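Local coordinates for protein 6-phosphogluconate dehydrogenase (Pseudomonas syringae, PDB 5U5G) that probably reduces 2-oxopropylphosphonate with NADPH in fosfomycin biosynthesis, binding both the dinucleotide cofactor and the phosphonate substrate, at residues A[19-23]-A[24-28]. Sequence-based numbering, arbitrary orientation.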
# COMPACT_ATOMS: atom_id res chain seq x y z
N ARG A 19 2.91 16.10 -22.59
CA ARG A 19 3.57 15.17 -23.51
C ARG A 19 2.62 14.08 -23.96
O ARG A 19 2.60 13.71 -25.15
CB ARG A 19 4.82 14.56 -22.86
CG ARG A 19 6.08 15.34 -23.14
CD ARG A 19 6.88 15.56 -21.89
NE ARG A 19 7.76 14.43 -21.61
CZ ARG A 19 8.27 14.18 -20.40
NH1 ARG A 19 7.95 14.97 -19.37
NH2 ARG A 19 9.07 13.13 -20.21
N ARG A 20 1.81 13.55 -23.05
CA ARG A 20 0.84 12.53 -23.42
C ARG A 20 -0.20 13.07 -24.41
O ARG A 20 -0.55 12.39 -25.38
CB ARG A 20 0.16 11.97 -22.17
CG ARG A 20 -0.73 10.78 -22.41
CD ARG A 20 0.08 9.54 -22.70
NE ARG A 20 -0.78 8.43 -23.08
CZ ARG A 20 -0.36 7.18 -23.29
NH1 ARG A 20 0.92 6.87 -23.14
NH2 ARG A 20 -1.23 6.25 -23.64
N LEU A 21 -0.68 14.29 -24.18
CA LEU A 21 -1.64 14.87 -25.12
C LEU A 21 -1.01 15.08 -26.49
O LEU A 21 -1.62 14.76 -27.52
CB LEU A 21 -2.18 16.20 -24.57
CG LEU A 21 -2.97 16.17 -23.27
CD1 LEU A 21 -3.14 17.59 -22.76
CD2 LEU A 21 -4.34 15.51 -23.48
N LEU A 22 0.21 15.62 -26.53
CA LEU A 22 0.91 15.75 -27.80
C LEU A 22 1.08 14.40 -28.48
O LEU A 22 0.96 14.29 -29.71
CB LEU A 22 2.27 16.42 -27.61
CG LEU A 22 2.37 17.91 -27.24
CD1 LEU A 22 3.80 18.26 -26.87
CD2 LEU A 22 1.88 18.79 -28.37
N ALA A 23 1.34 13.35 -27.70
CA ALA A 23 1.59 12.03 -28.27
C ALA A 23 0.36 11.46 -28.96
O ALA A 23 0.49 10.64 -29.88
CB ALA A 23 2.11 11.07 -27.19
N SER A 24 -0.84 11.87 -28.55
CA SER A 24 -2.06 11.48 -29.23
C SER A 24 -2.41 12.41 -30.37
O SER A 24 -3.48 12.26 -30.98
CB SER A 24 -3.24 11.41 -28.24
OG SER A 24 -3.85 12.69 -28.08
N GLN A 25 -1.54 13.38 -30.66
CA GLN A 25 -1.70 14.32 -31.78
C GLN A 25 -2.82 15.32 -31.53
O GLN A 25 -3.44 15.84 -32.47
CB GLN A 25 -1.86 13.56 -33.11
CG GLN A 25 -0.64 12.66 -33.36
CD GLN A 25 -0.71 11.81 -34.63
OE1 GLN A 25 -0.58 10.58 -34.57
NE2 GLN A 25 -0.87 12.46 -35.78
N MET A 26 -3.08 15.61 -30.27
CA MET A 26 -3.90 16.76 -29.91
C MET A 26 -3.11 18.05 -30.11
O MET A 26 -1.95 18.12 -29.68
CB MET A 26 -4.33 16.64 -28.45
CG MET A 26 -5.54 17.45 -28.08
SD MET A 26 -6.33 16.66 -26.68
CE MET A 26 -6.67 15.05 -27.41
N PRO A 27 -3.67 19.07 -30.76
CA PRO A 27 -3.01 20.38 -30.76
C PRO A 27 -3.11 21.00 -29.37
O PRO A 27 -4.21 21.09 -28.81
CB PRO A 27 -3.79 21.18 -31.80
CG PRO A 27 -5.14 20.54 -31.84
CD PRO A 27 -4.98 19.10 -31.44
N VAL A 28 -1.97 21.40 -28.82
CA VAL A 28 -1.92 21.88 -27.44
C VAL A 28 -1.22 23.24 -27.41
O VAL A 28 -0.08 23.37 -27.87
CB VAL A 28 -1.19 20.90 -26.50
CG1 VAL A 28 -1.32 21.37 -25.05
CG2 VAL A 28 -1.71 19.47 -26.66
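The flat group at the centre of this turn is the carbonyl of Leu-21, whose oxygen meets Met-26 N at 3.2 Å, the donor tilted 27° from the carbonyl plane. Ser-24 OG, 3.1 Å from Leu-21 O, lies nearer that plane; Ser-24 N bonds mainly to Arg-20 O, with a weak share to Leu-21 O. The carbonyl of Leu-22 is approached differently: Gln-25 N stands over its face, 62° out of the plane, yet only 2.8 Å from Leu-22 O. The 6→1 bond from Met-26 N, the 5→2 bond from Gln-25 N and the positive phi of Gln-25 make a Schellman motif, a worked example of how a helix is ended and the chain reversed. Here it closes helix 12-23 of the Rossmann-type βαβ unit and leads into strand 28-31, beside strand 5-8. Ser-24 reaches back because chi1, 86°, places OG between its own backbone N and carbonyl carbon. Beyond the polar turn the contact is apolar. Val-28 CG2 fits against Leu-21 CB at 3.9 Å and Leu-22 CD2 at 4.0 Å, while the SD of Met-26 lies 3.9 Å from Leu-21 CD2, the two side chains crossing at a slant. Val-5 touches both Met-26 and Val-28, and Phe-156 of helix 143-156 packs on Leu-21.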